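Local coordinates for probable secreted solute-binding lipoprotein (Streptomyces coelicolor, PDB 3I3V) that probably serves as the secreted, lipid-anchored solute-binding component of a membrane transport system, capturing a solute outside the cell for uptake, at residues 25-37 and 305-319. Sequence-based numbering, arbitrary orientation.
Sequences TYLAAVDRFREEN and KFLRFMYRPDVVARF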
ATOM      1  N   THR C  25     -46.625   2.911 -24.176  1.00 30.49           N
ATOM      2  CA  THR C  25     -45.349   2.874 -23.487  1.00 29.01           C
ATOM      3  C   THR C  25     -44.398   1.824 -24.066  1.00 30.61           C
ATOM      4  O   THR C  25     -43.171   1.984 -23.975  1.00 29.89           O
ATOM      5  CB  THR C  25     -45.560   2.633 -22.004  1.00 27.77           C
ATOM      6  OG1 THR C  25     -46.524   3.580 -21.523  1.00 25.46           O
ATOM      7  CG2 THR C  25     -44.260   2.816 -21.248  1.00 25.59           C
ATOM      8  N   TYR C  26     -44.941   0.758 -24.665  1.00 27.00           N
ATOM      9  CA  TYR C  26     -44.078  -0.254 -25.268  1.00 26.43           C
ATOM     10  C   TYR C  26     -43.385   0.353 -26.479  1.00 25.81           C
ATOM     11  O   TYR C  26     -42.186   0.194 -26.657  1.00 26.77           O
ATOM     12  CB  TYR C  26     -44.864  -1.485 -25.728  1.00 26.15           C
ATOM     13  CG  TYR C  26     -43.985  -2.459 -26.484  1.00 25.85           C
ATOM     14  CD1 TYR C  26     -42.952  -3.129 -25.846  1.00 23.62           C
ATOM     15  CD2 TYR C  26     -44.159  -2.669 -27.848  1.00 27.11           C
ATOM     16  CE1 TYR C  26     -42.108  -3.987 -26.546  1.00 27.17           C
ATOM     17  CE2 TYR C  26     -43.323  -3.523 -28.562  1.00 27.09           C
ATOM     18  CZ  TYR C  26     -42.299  -4.181 -27.908  1.00 28.93           C
ATOM     19  OH  TYR C  26     -41.473  -5.039 -28.615  1.00 30.46           O
ATOM     20  N   LEU C  27     -44.144   1.049 -27.317  1.00 26.23           N
ATOM     21  CA  LEU C  27     -43.562   1.670 -28.495  1.00 28.66           C
ATOM     22  C   LEU C  27     -42.441   2.639 -28.096  1.00 29.76           C
ATOM     23  O   LEU C  27     -41.352   2.603 -28.667  1.00 30.18           O
ATOM     24  CB  LEU C  27     -44.658   2.368 -29.318  1.00 26.90           C
ATOM     25  CG  LEU C  27     -45.666   1.379 -29.949  1.00 27.49           C
ATOM     26  CD1 LEU C  27     -46.712   2.121 -30.724  1.00 22.31           C
ATOM     27  CD2 LEU C  27     -44.946   0.409 -30.880  1.00 26.78           C
ATOM     28  N   ALA C  28     -42.692   3.484 -27.101  1.00 30.91           N
ATOM     29  CA  ALA C  28     -41.671   4.430 -26.654  1.00 30.19           C
ATOM     30  C   ALA C  28     -40.435   3.693 -26.149  1.00 30.12           C
ATOM     31  O   ALA C  28     -39.318   4.147 -26.358  1.00 31.46           O
ATOM     32  CB  ALA C  28     -42.221   5.330 -25.556  1.00 28.44           C
ATOM     33  N   ALA C  29     -40.628   2.563 -25.474  1.00 29.80           N
ATOM     34  CA  ALA C  29     -39.490   1.804 -24.970  1.00 31.02           C
ATOM     35  C   ALA C  29     -38.679   1.249 -26.136  1.00 31.65           C
ATOM     36  O   ALA C  29     -37.456   1.264 -26.091  1.00 33.82           O
ATOM     37  CB  ALA C  29     -39.954   0.669 -24.059  1.00 31.56           C
ATOM     38  N   VAL C  30     -39.359   0.771 -27.178  1.00 33.33           N
ATOM     39  CA  VAL C  30     -38.683   0.233 -28.362  1.00 33.77           C
ATOM     40  C   VAL C  30     -37.811   1.298 -29.016  1.00 35.06           C
ATOM     41  O   VAL C  30     -36.660   1.044 -29.354  1.00 33.41           O
ATOM     42  CB  VAL C  30     -39.692  -0.280 -29.433  1.00 33.78           C
ATOM     43  CG1 VAL C  30     -38.987  -0.466 -30.772  1.00 31.02           C
ATOM     44  CG2 VAL C  30     -40.301  -1.600 -28.996  1.00 33.26           C
ATOM     45  N   ASP C  31     -38.371   2.491 -29.191  1.00 36.43           N
ATOM     46  CA  ASP C  31     -37.648   3.594 -29.813  1.00 36.75           C
ATOM     47  C   ASP C  31     -36.516   4.075 -28.925  1.00 36.68           C
ATOM     48  O   ASP C  31     -35.498   4.548 -29.417  1.00 37.07           O
ATOM     49  CB  ASP C  31     -38.603   4.735 -30.125  1.00 37.35           C
ATOM     50  CG  ASP C  31     -39.745   4.296 -31.006  1.00 41.12           C
ATOM     51  OD1 ASP C  31     -39.483   3.572 -31.994  1.00 42.74           O
ATOM     52  OD2 ASP C  31     -40.900   4.672 -30.716  1.00 42.33           O
ATOM     53  N   ARG C  32     -36.688   3.945 -27.617  1.00 37.33           N
ATOM     54  CA  ARG C  32     -35.638   4.351 -26.699  1.00 39.98           C
ATOM     55  C   ARG C  32     -34.511   3.326 -26.852  1.00 39.91           C
ATOM     56  O   ARG C  32     -33.338   3.689 -26.937  1.00 41.28           O
ATOM     57  CB  ARG C  32     -36.161   4.384 -25.256  1.00 40.87           C
ATOM     58  CG  ARG C  32     -35.312   5.216 -24.291  1.00 45.91           C
ATOM     59  CD  ARG C  32     -33.953   4.580 -23.991  1.00 50.12           C
ATOM     60  NE  ARG C  32     -33.017   5.514 -23.353  1.00 54.11           N
ATOM     61  CZ  ARG C  32     -32.519   6.601 -23.944  1.00 55.33           C
ATOM     62  NH1 ARG C  32     -32.865   6.899 -25.187  1.00 55.78           N
ATOM     63  NH2 ARG C  32     -31.674   7.394 -23.298  1.00 55.20           N
ATOM     64  N   PHE C  33     -34.878   2.045 -26.899  1.00 39.19           N
ATOM     65  CA  PHE C  33     -33.907   0.966 -27.068  1.00 37.55           C
ATOM     66  C   PHE C  33     -33.099   1.198 -28.336  1.00 38.34           C
ATOM     67  O   PHE C  33     -31.893   0.982 -28.359  1.00 38.05           O
ATOM     68  CB  PHE C  33     -34.614  -0.386 -27.178  1.00 37.16           C
ATOM     69  CG  PHE C  33     -33.689  -1.523 -27.490  1.00 30.63           C
ATOM     70  CD1 PHE C  33     -33.060  -2.218 -26.473  1.00 30.45           C
ATOM     71  CD2 PHE C  33     -33.415  -1.870 -28.804  1.00 31.92           C
ATOM     72  CE1 PHE C  33     -32.164  -3.248 -26.758  1.00 31.70           C
ATOM     73  CE2 PHE C  33     -32.518  -2.895 -29.101  1.00 31.94           C
ATOM     74  CZ  PHE C  33     -31.892  -3.585 -28.076  1.00 29.19           C
ATOM     75  N   ARG C  34     -33.772   1.615 -29.402  1.00 39.40           N
ATOM     76  CA  ARG C  34     -33.082   1.883 -30.657  1.00 41.68           C
ATOM     77  C   ARG C  34     -32.053   2.997 -30.470  1.00 44.26           C
ATOM     78  O   ARG C  34     -30.905   2.862 -30.905  1.00 44.52           O
ATOM     79  CB  ARG C  34     -34.084   2.277 -31.740  1.00 40.69           C
ATOM     80  CG  ARG C  34     -34.711   1.104 -32.472  1.00 37.42           C
ATOM     81  CD  ARG C  34     -35.891   1.589 -33.272  1.00 37.75           C
ATOM     82  NE  ARG C  34     -36.471   0.561 -34.121  1.00 36.56           N
ATOM     83  CZ  ARG C  34     -37.730   0.578 -34.539  1.00 37.04           C
ATOM     84  NH1 ARG C  34     -38.536   1.565 -34.173  1.00 34.70           N
ATOM     85  NH2 ARG C  34     -38.177  -0.377 -35.344  1.00 34.45           N
ATOM     86  N   GLU C  35     -32.466   4.088 -29.821  1.00 45.54           N
ATOM     87  CA  GLU C  35     -31.570   5.219 -29.569  1.00 46.63           C
ATOM     88  C   GLU C  35     -30.337   4.733 -28.826  1.00 46.02           C
ATOM     89  O   GLU C  35     -29.232   5.221 -29.059  1.00 47.23           O
ATOM     90  CB  GLU C  35     -32.269   6.306 -28.736  1.00 47.54           C
ATOM     91  CG  GLU C  35     -33.382   7.054 -29.459  1.00 50.39           C
ATOM     92  CD  GLU C  35     -34.045   8.124 -28.590  1.00 52.19           C
ATOM     93  OE1 GLU C  35     -34.541   7.799 -27.495  1.00 53.62           O
ATOM     94  OE2 GLU C  35     -34.081   9.297 -29.007  1.00 55.69           O
ATOM     95  N   GLU C  36     -30.530   3.762 -27.938  1.00 46.31           N
ATOM     96  CA  GLU C  36     -29.429   3.210 -27.154  1.00 46.84           C
ATOM     97  C   GLU C  36     -28.511   2.283 -27.939  1.00 48.05           C
ATOM     98  O   GLU C  36     -27.305   2.262 -27.712  1.00 49.44           O
ATOM     99  CB  GLU C  36     -29.960   2.460 -25.933  1.00 45.69           C
ATOM    100  CG  GLU C  36     -30.306   3.353 -24.761  1.00 45.76           C
ATOM    101  CD  GLU C  36     -30.640   2.560 -23.524  1.00 44.60           C
ATOM    102  OE1 GLU C  36     -30.089   1.452 -23.382  1.00 46.76           O
ATOM    103  OE2 GLU C  36     -31.436   3.046 -22.690  1.00 44.43           O
ATOM    104  N   ASN C  37     -29.080   1.505 -28.852  1.00 50.00           N
ATOM    105  CA  ASN C  37     -28.287   0.578 -29.655  1.00 51.12           C
ATOM    106  C   ASN C  37     -28.517   0.870 -31.133  1.00 52.61           C
ATOM    107  O   ASN C  37     -29.319   0.213 -31.794  1.00 53.27           O
ATOM    108  CB  ASN C  37     -28.684  -0.864 -29.342  1.00 48.30           C
ATOM    109  CG  ASN C  37     -29.023  -1.066 -27.886  1.00 45.52           C
ATOM    110  OD1 ASN C  37     -30.000  -0.508 -27.385  1.00 44.61           O
ATOM    111  ND2 ASN C  37     -28.222  -1.863 -27.195  1.00 44.30           N
ATOM    112  N   LYS C 305     -29.535  -7.805 -24.709  1.00 40.18           N
ATOM    113  CA  LYS C 305     -29.702  -6.362 -24.637  1.00 40.66           C
ATOM    114  C   LYS C 305     -31.160  -5.965 -24.391  1.00 39.28           C
ATOM    115  O   LYS C 305     -31.458  -5.200 -23.483  1.00 38.65           O
ATOM    116  CB  LYS C 305     -29.216  -5.709 -25.937  1.00 40.95           C
ATOM    117  CG  LYS C 305     -27.792  -6.063 -26.370  1.00 44.01           C
ATOM    118  CD  LYS C 305     -27.341  -5.094 -27.467  1.00 45.64           C
ATOM    119  CE  LYS C 305     -25.980  -5.433 -28.071  1.00 45.84           C
ATOM    120  NZ  LYS C 305     -26.087  -6.409 -29.182  1.00 48.22           N
ATOM    121  N   PHE C 306     -32.055  -6.503 -25.211  1.00 38.52           N
ATOM    122  CA  PHE C 306     -33.485  -6.206 -25.140  1.00 37.01           C
ATOM    123  C   PHE C 306     -34.088  -6.505 -23.765  1.00 38.29           C
ATOM    124  O   PHE C 306     -34.789  -5.672 -23.189  1.00 39.14           O
ATOM    125  CB  PHE C 306     -34.195  -7.014 -26.228  1.00 36.19           C
ATOM    126  CG  PHE C 306     -35.592  -6.565 -26.529  1.00 34.15           C
ATOM    127  CD1 PHE C 306     -35.852  -5.268 -26.957  1.00 33.14           C
ATOM    128  CD2 PHE C 306     -36.642  -7.470 -26.464  1.00 34.17           C
ATOM    129  CE1 PHE C 306     -37.133  -4.880 -27.322  1.00 34.73           C
ATOM    130  CE2 PHE C 306     -37.927  -7.094 -26.827  1.00 35.76           C
ATOM    131  CZ  PHE C 306     -38.174  -5.793 -27.260  1.00 35.65           C
ATOM    132  N   LEU C 307     -33.806  -7.686 -23.231  1.00 38.59           N
ATOM    133  CA  LEU C 307     -34.342  -8.061 -21.934  1.00 40.57           C
ATOM    134  C   LEU C 307     -33.742  -7.295 -20.763  1.00 41.72           C
ATOM    135  O   LEU C 307     -34.448  -7.002 -19.793  1.00 42.01           O
ATOM    136  CB  LEU C 307     -34.199  -9.568 -21.722  1.00 42.05           C
ATOM    137  CG  LEU C 307     -35.511 -10.286 -22.046  1.00 43.84           C
ATOM    138  CD1 LEU C 307     -35.249 -11.662 -22.622  1.00 44.64           C
ATOM    139  CD2 LEU C 307     -36.349 -10.355 -20.778  1.00 44.34           C
ATOM    140  N   ARG C 308     -32.452  -6.968 -20.833  1.00 41.20           N
ATOM    141  CA  ARG C 308     -31.838  -6.214 -19.741  1.00 41.03           C
ATOM    142  C   ARG C 308     -32.468  -4.824 -19.727  1.00 39.42           C
ATOM    143  O   ARG C 308     -32.680  -4.240 -18.664  1.00 40.44           O
ATOM    144  CB  ARG C 308     -30.325  -6.078 -19.924  1.00 40.87           C
ATOM    145  CG  ARG C 308     -29.579  -7.377 -20.120  1.00 42.03           C
ATOM    146  CD  ARG C 308     -28.105  -7.175 -19.825  1.00 42.56           C
ATOM    147  NE  ARG C 308     -27.874  -7.251 -18.392  1.00 42.88           N
ATOM    148  CZ  ARG C 308     -27.289  -8.282 -17.798  1.00 41.72           C
ATOM    149  NH1 ARG C 308     -26.869  -9.300 -18.527  1.00 38.82           N
ATOM    150  NH2 ARG C 308     -27.153  -8.309 -16.480  1.00 41.23           N
ATOM    151  N   PHE C 309     -32.765  -4.313 -20.922  1.00 36.85           N
ATOM    152  CA  PHE C 309     -33.383  -2.997 -21.099  1.00 35.42           C
ATOM    153  C   PHE C 309     -34.786  -2.994 -20.477  1.00 35.59           C
ATOM    154  O   PHE C 309     -35.047  -2.271 -19.515  1.00 37.43           O
ATOM    155  CB  PHE C 309     -33.459  -2.666 -22.596  1.00 31.81           C
ATOM    156  CG  PHE C 309     -34.157  -1.370 -22.909  1.00 32.65           C
ATOM    157  CD1 PHE C 309     -33.534  -0.150 -22.684  1.00 31.34           C
ATOM    158  CD2 PHE C 309     -35.445  -1.370 -23.435  1.00 32.04           C
ATOM    159  CE1 PHE C 309     -34.186   1.043 -22.980  1.00 30.16           C
ATOM    160  CE2 PHE C 309     -36.107  -0.177 -23.732  1.00 30.12           C
ATOM    161  CZ  PHE C 309     -35.478   1.026 -23.505  1.00 30.80           C
HETATM  162  N   MSE C 310     -35.679  -3.817 -21.021  1.00 34.36           N
HETATM  163  CA  MSE C 310     -37.052  -3.923 -20.529  1.00 32.17           C
HETATM  164  C   MSE C 310     -37.134  -4.141 -19.012  1.00 31.25           C
HETATM  165  O   MSE C 310     -38.078  -3.686 -18.369  1.00 26.98           O
HETATM  166  CB  MSE C 310     -37.769  -5.062 -21.257  1.00 35.16           C
HETATM  167  CG  MSE C 310     -37.966  -4.821 -22.739  1.00 35.28           C
HETATM  168 SE   MSE C 310     -39.148  -3.333 -23.066  1.00 43.47          SE
HETATM  169  CE  MSE C 310     -38.712  -3.057 -24.893  1.00 38.97           C
ATOM    170  N   TYR C 311     -36.149  -4.843 -18.451  1.00 32.19           N
ATOM    171  CA  TYR C 311     -36.092  -5.115 -17.013  1.00 32.38           C
ATOM    172  C   TYR C 311     -35.406  -3.997 -16.218  1.00 33.02           C
ATOM    173  O   TYR C 311     -35.339  -4.054 -14.991  1.00 33.99           O
ATOM    174  CB  TYR C 311     -35.362  -6.437 -16.735  1.00 32.53           C
ATOM    175  CG  TYR C 311     -36.278  -7.632 -16.553  1.00 33.38           C
ATOM    176  CD1 TYR C 311     -36.045  -8.563 -15.545  1.00 30.35           C
ATOM    177  CD2 TYR C 311     -37.388  -7.819 -17.377  1.00 32.08           C
ATOM    178  CE1 TYR C 311     -36.890  -9.644 -15.356  1.00 32.19           C
ATOM    179  CE2 TYR C 311     -38.240  -8.904 -17.195  1.00 32.34           C
ATOM    180  CZ  TYR C 311     -37.987  -9.810 -16.183  1.00 32.26           C
ATOM    181  OH  TYR C 311     -38.833 -10.883 -15.987  1.00 31.04           O
ATOM    182  N   ARG C 312     -34.902  -2.977 -16.904  1.00 32.30           N
ATOM    183  CA  ARG C 312     -34.236  -1.876 -16.209  1.00 33.63           C
ATOM    184  C   ARG C 312     -35.273  -1.052 -15.440  1.00 33.96           C
ATOM    185  O   ARG C 312     -36.331  -0.716 -15.976  1.00 36.30           O
ATOM    186  CB  ARG C 312     -33.490  -0.983 -17.213  1.00 32.79           C
ATOM    187  CG  ARG C 312     -32.208  -0.363 -16.657  1.00 32.45           C
ATOM    188  CD  ARG C 312     -31.332   0.166 -17.784  1.00 28.62           C
ATOM    189  NE  ARG C 312     -31.934   1.329 -18.413  1.00 27.70           N
ATOM    190  CZ  ARG C 312     -31.718   1.690 -19.668  1.00 32.15           C
ATOM    191  NH1 ARG C 312     -30.909   0.959 -20.436  1.00 33.07           N
ATOM    192  NH2 ARG C 312     -32.302   2.783 -20.154  1.00 31.10           N
ATOM    193  N   PRO C 313     -34.976  -0.704 -14.179  1.00 32.56           N
ATOM    194  CA  PRO C 313     -35.895   0.076 -13.351  1.00 31.53           C
ATOM    195  C   PRO C 313     -36.564   1.291 -13.985  1.00 31.73           C
ATOM    196  O   PRO C 313     -37.762   1.498 -13.798  1.00 33.98           O
ATOM    197  CB  PRO C 313     -35.037   0.439 -12.151  1.00 31.46           C
ATOM    198  CG  PRO C 313     -34.200  -0.794 -11.991  1.00 30.96           C
ATOM    199  CD  PRO C 313     -33.758  -1.035 -13.420  1.00 30.92           C
ATOM    200  N   ASP C 314     -35.818   2.097 -14.731  1.00 32.01           N
ATOM    201  CA  ASP C 314     -36.408   3.287 -15.351  1.00 32.09           C
ATOM    202  C   ASP C 314     -37.445   2.937 -16.413  1.00 32.57           C
ATOM    203  O   ASP C 314     -38.415   3.676 -16.614  1.00 30.11           O
ATOM    204  CB  ASP C 314     -35.330   4.169 -15.984  1.00 31.01           C
ATOM    205  CG  ASP C 314     -34.546   3.454 -17.057  1.00 30.90           C
ATOM    206  OD1 ASP C 314     -34.235   4.090 -18.091  1.00 31.09           O
ATOM    207  OD2 ASP C 314     -34.231   2.264 -16.858  1.00 32.44           O
ATOM    208  N   VAL C 315     -37.229   1.815 -17.099  1.00 32.67           N
ATOM    209  CA  VAL C 315     -38.146   1.380 -18.144  1.00 31.76           C
ATOM    210  C   VAL C 315     -39.402   0.817 -17.490  1.00 31.46           C
ATOM    211  O   VAL C 315     -40.515   1.048 -17.948  1.00 29.93           O
ATOM    212  CB  VAL C 315     -37.503   0.294 -19.030  1.00 33.34           C
ATOM    213  CG1 VAL C 315     -38.473  -0.124 -20.106  1.00 31.07           C
ATOM    214  CG2 VAL C 315     -36.216   0.822 -19.654  1.00 32.48           C
ATOM    215  N   VAL C 316     -39.204   0.073 -16.410  1.00 31.06           N
ATOM    216  CA  VAL C 316     -40.307  -0.510 -15.673  1.00 31.26           C
ATOM    217  C   VAL C 316     -41.202   0.598 -15.119  1.00 32.45           C
ATOM    218  O   VAL C 316     -42.422   0.547 -15.260  1.00 33.67           O
ATOM    219  CB  VAL C 316     -39.779  -1.368 -14.520  1.00 29.85           C
ATOM    220  CG1 VAL C 316     -40.918  -1.835 -13.655  1.00 28.30           C
ATOM    221  CG2 VAL C 316     -39.002  -2.549 -15.085  1.00 29.24           C
ATOM    222  N   ALA C 317     -40.579   1.604 -14.507  1.00 33.03           N
ATOM    223  CA  ALA C 317     -41.290   2.739 -13.920  1.00 32.08           C
ATOM    224  C   ALA C 317     -42.146   3.503 -14.936  1.00 32.76           C
ATOM    225  O   ALA C 317     -43.164   4.078 -14.578  1.00 34.29           O
ATOM    226  CB  ALA C 317     -40.288   3.685 -13.250  1.00 31.10           C
ATOM    227  N   ARG C 318     -41.734   3.528 -16.197  1.00 34.09           N
ATOM    228  CA  ARG C 318     -42.529   4.211 -17.216  1.00 34.87           C
ATOM    229  C   ARG C 318     -43.837   3.452 -17.436  1.00 33.54           C
ATOM    230  O   ARG C 318     -44.905   4.058 -17.559  1.00 33.20           O
ATOM    231  CB  ARG C 318     -41.770   4.319 -18.546  1.00 38.27           C
ATOM    232  CG  ARG C 318     -40.666   5.370 -18.563  1.00 42.56           C
ATOM    233  CD  ARG C 318     -40.183   5.651 -19.987  1.00 49.22           C
ATOM    234  NE  ARG C 318     -39.861   7.064 -20.197  1.00 54.91           N
ATOM    235  CZ  ARG C 318     -38.773   7.680 -19.730  1.00 57.27           C
ATOM    236  NH1 ARG C 318     -37.869   7.013 -19.016  1.00 57.07           N
ATOM    237  NH2 ARG C 318     -38.594   8.975 -19.973  1.00 57.45           N
ATOM    238  N   PHE C 319     -43.756   2.123 -17.498  1.00 30.14           N
ATOM    239  CA  PHE C 319     -44.958   1.324 -17.685  1.00 29.23           C
ATOM    240  C   PHE C 319     -45.922   1.608 -16.550  1.00 27.43           C
ATOM    241  O   PHE C 319     -47.119   1.771 -16.769  1.00 27.12           O
ATOM    242  CB  PHE C 319     -44.621  -0.170 -17.743  1.00 28.31           C
ATOM    243  CG  PHE C 319     -44.199  -0.626 -19.106  1.00 28.60           C
ATOM    244  CD1 PHE C 319     -45.146  -0.779 -20.120  1.00 25.15           C
ATOM    245  CD2 PHE C 319     -42.851  -0.823 -19.404  1.00 26.43           C
ATOM    246  CE1 PHE C 319     -44.757  -1.117 -21.407  1.00 25.00           C
ATOM    247  CE2 PHE C 319     -42.451  -1.161 -20.691  1.00 26.01           C
ATOM    248  CZ  PHE C 319     -43.401  -1.306 -21.698  1.00 25.40           C
TER
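Phe33 and Phe309 both hold CG anti to the backbone N (chi1 174° and 176°), which sends each ring across the gap into the opposing helix. Phe309 is a knob in a hole formed by Ala29, Arg32, Phe33 and Glu36, in a lobe of the periplasmic-binding-protein fold where helix segment 25-36 runs nearly antiparallel to 313-319 and crosses 305-310 more steeply. The case illustrates how aromatic edges and faces can interlock helices. Phe33 turns its edge to one face of Phe309, while its CB lies over that same ring, 4.0 Å from the centroid. Phe306 in turn directs its edge at a face of Phe33, the planes nearly perpendicular at 88°. Towards the start of 25-37, Ala29 CB and Tyr26 CE1 meet the selenomethionine methyl CE of Met310; the Tyr26 hydroxyl is hydrogen-bonded to Asn44 OD1, and both Tyr26 and Phe306 rest on strand 9-14.

A salt-bridge network lies beside the second subunit. Arg312 grips Glu36 end-on, NH2 to OE2 at 2.7 Å and NH1 to OE1 at 3.1 Å, with the two flat groups nearly coplanar, and holds Asp314 side-on through NE and NH2. A leucine here would probably leave both carboxylates without this shared mate and Glu36 freer to turn. Arg32 NE also reaches Glu36 OE2, which likely offsets the closeness of the two arginines, and Arg32 of a second subunit packs on Arg312. At the other end, Thr25 CG2 sits over the centre of the Phe319 ring, 3.9 Å from its centroid.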